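Long-range contact in putative peptidyl-arginine deiminase family protein (Campylobacter jejuni subsp. jejuni serotype O:2, PDB 6B10), which probably hydrolyses agmatine to N-carbamoylputrescine as an agmatine deiminase of polyamine biosynthesis: residues F151-L165 and L182-E195. Residues are numbered along the deposited sequence; the frame is centred on the assembly and turned at random.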
loop_
_atom_site.group_PDB
_atom_site.type_symbol
_atom_site.label_atom_id
_atom_site.label_comp_id
_atom_site.label_asym_id
_atom_site.label_seq_id
_atom_site.Cartn_x
_atom_site.Cartn_y
_atom_site.Cartn_z
ATOM N N PHE A 151 5.901 -1.440 -7.553
ATOM C CA PHE A 151 6.237 -1.954 -8.891
ATOM C C PHE A 151 5.707 -1.074 -10.019
ATOM O O PHE A 151 4.627 -0.496 -9.905
ATOM C CB PHE A 151 5.650 -3.340 -9.080
ATOM C CG PHE A 151 6.143 -4.347 -8.091
ATOM C CD1 PHE A 151 7.387 -4.929 -8.246
ATOM C CD2 PHE A 151 5.359 -4.717 -7.010
ATOM C CE1 PHE A 151 7.844 -5.864 -7.346
ATOM C CE2 PHE A 151 5.814 -5.649 -6.099
ATOM C CZ PHE A 151 7.060 -6.227 -6.271
ATOM N N ASN A 152 6.454 -0.996 -11.116
ATOM C CA ASN A 152 5.989 -0.271 -12.289
ATOM C C ASN A 152 5.367 -1.193 -13.330
ATOM O O ASN A 152 4.830 -0.720 -14.322
ATOM C CB ASN A 152 7.104 0.601 -12.893
ATOM C CG ASN A 152 8.065 -0.171 -13.785
ATOM O OD1 ASN A 152 8.248 -1.382 -13.642
ATOM N ND2 ASN A 152 8.696 0.544 -14.712
ATOM N N GLY A 153 5.435 -2.503 -13.089
ATOM C CA GLY A 153 4.914 -3.507 -14.019
ATOM C C GLY A 153 5.751 -3.765 -15.268
ATOM O O GLY A 153 5.273 -4.397 -16.207
ATOM N N GLU A 154 6.988 -3.280 -15.289
ATOM C CA GLU A 154 7.901 -3.510 -16.408
ATOM C C GLU A 154 9.202 -4.125 -15.888
ATOM O O GLU A 154 10.242 -4.010 -16.527
ATOM C CB GLU A 154 8.214 -2.201 -17.140
ATOM C CG GLU A 154 7.002 -1.454 -17.665
ATOM C CD GLU A 154 6.262 -2.195 -18.764
ATOM O OE1 GLU A 154 6.918 -2.791 -19.644
ATOM O OE2 GLU A 154 5.013 -2.174 -18.754
ATOM N N GLY A 155 9.133 -4.779 -14.731
ATOM C CA GLY A 155 10.293 -5.427 -14.146
ATOM C C GLY A 155 11.091 -4.564 -13.192
ATOM O O GLY A 155 12.136 -4.995 -12.693
ATOM N N VAL A 156 10.618 -3.352 -12.921
ATOM C CA VAL A 156 11.315 -2.470 -12.003
ATOM C C VAL A 156 10.573 -2.419 -10.673
ATOM O O VAL A 156 9.337 -2.364 -10.642
ATOM C CB VAL A 156 11.474 -1.045 -12.579
ATOM C CG1 VAL A 156 12.367 -0.204 -11.682
ATOM C CG2 VAL A 156 12.059 -1.090 -13.985
ATOM N N MET A 157 11.332 -2.425 -9.579
ATOM C CA MET A 157 10.766 -2.289 -8.242
ATOM C C MET A 157 11.478 -1.188 -7.476
ATOM O O MET A 157 12.690 -1.034 -7.572
ATOM C CB MET A 157 10.867 -3.599 -7.454
ATOM C CG MET A 157 10.205 -3.539 -6.079
ATOM S SD MET A 157 10.396 -5.054 -5.122
ATOM C CE MET A 157 12.078 -4.859 -4.542
ATOM N N LEU A 158 10.706 -0.454 -6.688
ATOM C CA LEU A 158 11.190 0.651 -5.894
ATOM C C LEU A 158 11.146 0.207 -4.434
ATOM O O LEU A 158 10.194 -0.446 -4.007
ATOM C CB LEU A 158 10.269 1.849 -6.140
ATOM C CG LEU A 158 10.662 3.291 -5.867
ATOM C CD1 LEU A 158 11.986 3.657 -6.516
ATOM C CD2 LEU A 158 9.545 4.210 -6.359
ATOM N N THR A 159 12.191 0.521 -3.678
ATOM C CA THR A 159 12.242 0.155 -2.262
ATOM C C THR A 159 13.254 1.023 -1.518
ATOM O O THR A 159 14.068 1.704 -2.135
ATOM C CB THR A 159 12.584 -1.345 -2.072
ATOM O OG1 THR A 159 12.360 -1.733 -0.709
ATOM C CG2 THR A 159 14.027 -1.641 -2.458
ATOM N N SER A 160 13.188 0.999 -0.193
ATOM C CA SER A 160 14.127 1.748 0.637
ATOM C C SER A 160 15.176 0.823 1.241
ATOM O O SER A 160 14.845 -0.233 1.784
ATOM C CB SER A 160 13.383 2.485 1.749
ATOM O OG SER A 160 14.297 3.037 2.684
ATOM N N SER A 161 16.438 1.237 1.153
ATOM C CA SER A 161 17.554 0.515 1.773
ATOM C C SER A 161 17.379 0.316 3.279
ATOM O O SER A 161 17.859 -0.665 3.842
ATOM C CB SER A 161 18.861 1.263 1.518
ATOM O OG SER A 161 19.120 1.357 0.130
ATOM N N HIS A 162 16.688 1.249 3.924
ATOM C CA HIS A 162 16.474 1.197 5.365
ATOM C C HIS A 162 15.493 0.096 5.779
ATOM O O HIS A 162 15.555 -0.390 6.906
ATOM C CB HIS A 162 15.989 2.560 5.871
ATOM C CG HIS A 162 16.960 3.673 5.617
ATOM N ND1 HIS A 162 17.864 4.104 6.565
ATOM C CD2 HIS A 162 17.179 4.434 4.517
ATOM C CE1 HIS A 162 18.593 5.086 6.063
ATOM N NE2 HIS A 162 18.197 5.304 4.822
ATOM N N CYS A 163 14.599 -0.299 4.873
ATOM C CA CYS A 163 13.598 -1.325 5.176
ATOM C C CYS A 163 14.170 -2.740 5.174
ATOM O O CYS A 163 14.332 -3.357 6.227
ATOM C CB CYS A 163 12.440 -1.261 4.175
ATOM S SG CYS A 163 11.612 0.335 4.091
ATOM N N LEU A 164 14.489 -3.240 3.985
ATOM C CA LEU A 164 14.690 -4.674 3.771
ATOM C C LEU A 164 16.021 -5.193 4.307
ATOM O O LEU A 164 16.134 -6.370 4.649
ATOM C CB LEU A 164 14.563 -5.001 2.281
ATOM C CG LEU A 164 13.213 -4.632 1.654
ATOM C CD1 LEU A 164 13.306 -4.641 0.139
ATOM C CD2 LEU A 164 12.114 -5.566 2.137
ATOM N N LEU A 165 17.019 -4.319 4.380
ATOM C CA LEU A 165 18.322 -4.677 4.938
ATOM C C LEU A 165 18.239 -4.800 6.456
ATOM O O LEU A 165 18.911 -5.641 7.059
ATOM C CB LEU A 165 19.379 -3.642 4.535
ATOM C CG LEU A 165 19.503 -3.373 3.028
ATOM C CD1 LEU A 165 20.721 -2.513 2.727
ATOM C CD2 LEU A 165 19.561 -4.669 2.236
ATOM N N LEU A 182 15.176 -11.008 -4.299
ATOM C CA LEU A 182 13.972 -10.244 -4.624
ATOM C C LEU A 182 13.683 -10.214 -6.125
ATOM O O LEU A 182 12.524 -10.271 -6.533
ATOM C CB LEU A 182 14.065 -8.815 -4.079
ATOM C CG LEU A 182 13.896 -8.717 -2.562
ATOM C CD1 LEU A 182 14.353 -7.356 -2.058
ATOM C CD2 LEU A 182 12.455 -8.979 -2.143
ATOM N N LYS A 183 14.736 -10.110 -6.933
ATOM C CA LYS A 183 14.596 -10.146 -8.381
ATOM C C LYS A 183 14.054 -11.486 -8.859
ATOM O O LYS A 183 13.244 -11.541 -9.794
ATOM C CB LYS A 183 15.932 -9.831 -9.059
ATOM C CG LYS A 183 16.314 -8.365 -8.945
ATOM C CD LYS A 183 17.659 -8.064 -9.579
ATOM C CE LYS A 183 17.876 -6.565 -9.658
ATOM N NZ LYS A 183 19.305 -6.222 -9.875
ATOM N N GLU A 184 14.484 -12.558 -8.202
ATOM C CA GLU A 184 14.047 -13.902 -8.560
ATOM C C GLU A 184 12.596 -14.144 -8.179
ATOM O O GLU A 184 11.844 -14.747 -8.946
ATOM C CB GLU A 184 14.951 -14.947 -7.904
ATOM C CG GLU A 184 16.335 -14.976 -8.525
ATOM C CD GLU A 184 17.327 -15.785 -7.727
ATOM O OE1 GLU A 184 16.974 -16.259 -6.622
ATOM O OE2 GLU A 184 18.467 -15.943 -8.216
ATOM N N ILE A 185 12.211 -13.660 -7.003
ATOM C CA ILE A 185 10.845 -13.805 -6.509
ATOM C C ILE A 185 9.833 -13.046 -7.371
ATOM O O ILE A 185 8.739 -13.539 -7.629
ATOM C CB ILE A 185 10.730 -13.293 -5.060
ATOM C CG1 ILE A 185 11.505 -14.208 -4.107
ATOM C CG2 ILE A 185 9.272 -13.219 -4.633
ATOM C CD1 ILE A 185 11.803 -13.590 -2.758
ATOM N N PHE A 186 10.190 -11.837 -7.798
ATOM C CA PHE A 186 9.250 -10.984 -8.520
ATOM C C PHE A 186 9.540 -10.878 -10.027
ATOM O O PHE A 186 8.896 -10.101 -10.730
ATOM C CB PHE A 186 9.218 -9.595 -7.864
ATOM C CG PHE A 186 8.528 -9.575 -6.532
ATOM C CD1 PHE A 186 7.147 -9.702 -6.451
ATOM C CD2 PHE A 186 9.250 -9.419 -5.357
ATOM C CE1 PHE A 186 6.502 -9.690 -5.225
ATOM C CE2 PHE A 186 8.612 -9.401 -4.128
ATOM C CZ PHE A 186 7.236 -9.538 -4.061
ATOM N N GLY A 187 10.496 -11.661 -10.521
ATOM C CA GLY A 187 10.862 -11.630 -11.935
ATOM C C GLY A 187 11.342 -10.270 -12.406
ATOM O O GLY A 187 11.006 -9.819 -13.495
ATOM N N LEU A 188 12.142 -9.616 -11.587
ATOM C CA LEU A 188 12.530 -8.230 -11.845
ATOM C C LEU A 188 13.812 -8.130 -12.663
ATOM O O LEU A 188 14.667 -9.002 -12.584
ATOM C CB LEU A 188 12.714 -7.495 -10.518
ATOM C CG LEU A 188 11.508 -7.529 -9.585
ATOM C CD1 LEU A 188 11.897 -7.067 -8.193
ATOM C CD2 LEU A 188 10.392 -6.669 -10.145
ATOM N N LYS A 189 13.933 -7.061 -13.444
ATOM C CA LYS A 189 15.196 -6.727 -14.089
ATOM C C LYS A 189 15.962 -5.650 -13.315
ATOM O O LYS A 189 17.163 -5.514 -13.495
ATOM C CB LYS A 189 14.983 -6.308 -15.547
ATOM C CG LYS A 189 14.321 -4.955 -15.761
ATOM C CD LYS A 189 13.819 -4.857 -17.195
ATOM C CE LYS A 189 13.271 -3.479 -17.520
ATOM N NZ LYS A 189 12.427 -3.522 -18.748
ATOM N N GLN A 190 15.285 -4.911 -12.436
ATOM C CA GLN A 190 15.916 -3.795 -11.740
ATOM C C GLN A 190 15.251 -3.486 -10.400
ATOM O O GLN A 190 14.023 -3.509 -10.283
ATOM C CB GLN A 190 15.878 -2.551 -12.634
ATOM C CG GLN A 190 16.370 -1.273 -11.973
ATOM C CD GLN A 190 16.372 -0.078 -12.920
ATOM O OE1 GLN A 190 15.799 -0.119 -14.011
ATOM N NE2 GLN A 190 17.012 0.998 -12.497
ATOM N N ILE A 191 16.071 -3.190 -9.397
ATOM C CA ILE A 191 15.596 -2.659 -8.124
ATOM C C ILE A 191 16.264 -1.322 -7.859
ATOM O O ILE A 191 17.490 -1.214 -7.895
ATOM C CB ILE A 191 15.899 -3.599 -6.943
ATOM C CG1 ILE A 191 15.145 -4.921 -7.123
ATOM C CG2 ILE A 191 15.514 -2.933 -5.629
ATOM C CD1 ILE A 191 15.444 -5.966 -6.073
ATOM N N ILE A 192 15.447 -0.312 -7.591
ATOM C CA ILE A 192 15.922 1.004 -7.199
ATOM C C ILE A 192 15.902 1.052 -5.674
ATOM O O ILE A 192 14.832 1.016 -5.051
ATOM C CB ILE A 192 15.041 2.111 -7.796
ATOM C CG1 ILE A 192 15.123 2.061 -9.321
ATOM C CG2 ILE A 192 15.474 3.482 -7.300
ATOM C CD1 ILE A 192 14.027 2.820 -10.028
ATOM N N TRP A 193 17.095 1.097 -5.089
ATOM C CA TRP A 193 17.270 1.155 -3.651
ATOM C C TRP A 193 17.444 2.604 -3.231
ATOM O O TRP A 193 18.489 3.196 -3.481
ATOM C CB TRP A 193 18.516 0.363 -3.249
ATOM C CG TRP A 193 18.414 -1.121 -3.446
ATOM C CD1 TRP A 193 18.752 -1.835 -4.568
ATOM C CD2 TRP A 193 17.965 -2.078 -2.483
ATOM N NE1 TRP A 193 18.529 -3.182 -4.357
ATOM C CE2 TRP A 193 18.044 -3.354 -3.086
ATOM C CE3 TRP A 193 17.503 -1.981 -1.167
ATOM C CZ2 TRP A 193 17.679 -4.519 -2.415
ATOM C CZ3 TRP A 193 17.133 -3.138 -0.502
ATOM C CH2 TRP A 193 17.226 -4.392 -1.127
ATOM N N LEU A 194 16.426 3.185 -2.601
ATOM C CA LEU A 194 16.507 4.576 -2.154
ATOM C C LEU A 194 17.143 4.699 -0.770
ATOM O O LEU A 194 16.658 4.109 0.195
ATOM C CB LEU A 194 15.127 5.233 -2.127
ATOM C CG LEU A 194 14.485 5.625 -3.452
ATOM C CD1 LEU A 194 13.173 6.325 -3.150
ATOM C CD2 LEU A 194 15.378 6.523 -4.296
ATOM N N GLU A 195 18.210 5.489 -0.687
ATOM C CA GLU A 195 18.936 5.712 0.565
ATOM C C GLU A 195 18.273 6.789 1.417
ATOM O O GLU A 195 18.161 6.639 2.635
ATOM C CB GLU A 195 20.381 6.135 0.281
ATOM C CG GLU A 195 21.194 5.145 -0.543
ATOM C CD GLU A 195 21.427 3.826 0.173
ATOM O OE1 GLU A 195 21.670 3.848 1.399
ATOM O OE2 GLU A 195 21.369 2.768 -0.493
#
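Gly155 O takes two backbone donors where strands 156-160 and 190-194 begin to run side by side: Lys189 N at 2.8 Å and Gln190 N at 3.2 Å. A parallel ladder follows, Met157 N giving to Gln190 O, Ile192 N to Met157 O, Thr159 N to Ile192 O, and Leu194 N to Thr159 O in an almost straight bond (179°). Ser161 N closes it on Leu194 O, just where helix 161-167 starts; Ser160 OG caps that helix by accepting His162 N. Beyond the ladder, His162 NE2 donates to Glu195 O (2.6 Å), in both the ring plane and the carbonyl plane, although this histidine is poorly ordered. The Glu195 chain, bent at chi2 (-65°), returns OE2 to Ser161 OG at 2.7 Å, the hydroxyl donating from above the carboxylate plane. At the other end, Asn152 OD1 forms an Asx turn with Glu154 N and accepts Val156 N from the opposite face.

Val156, Leu158, Ile192 and Leu194 make the apolar part of one sheet face, shared with Gln190 and Ser160; Leu158 CD1 meets Ile192 CG2 at 3.6 Å. On the other, Thr159 CG2 lies over the Trp193 six-membered ring, 4.0 Å from its centroid, a CH-pi contact; Thr159 OG1 donates to Ser148 O, while Trp193 NE1 is hydrogen-bonded to Asp179 OD1. Phe151 CZ sits over the centre of the Phe186 ring, 3.5 Å from Phe186 CD1, with the planes at 50°. Helices 161-167 and 175-186 link the two parallel strands, making this a beta-alpha-beta crossover of the pentein (alpha/beta propeller) fold, to which Porphyromonas-type peptidyl-arginine deiminases belong.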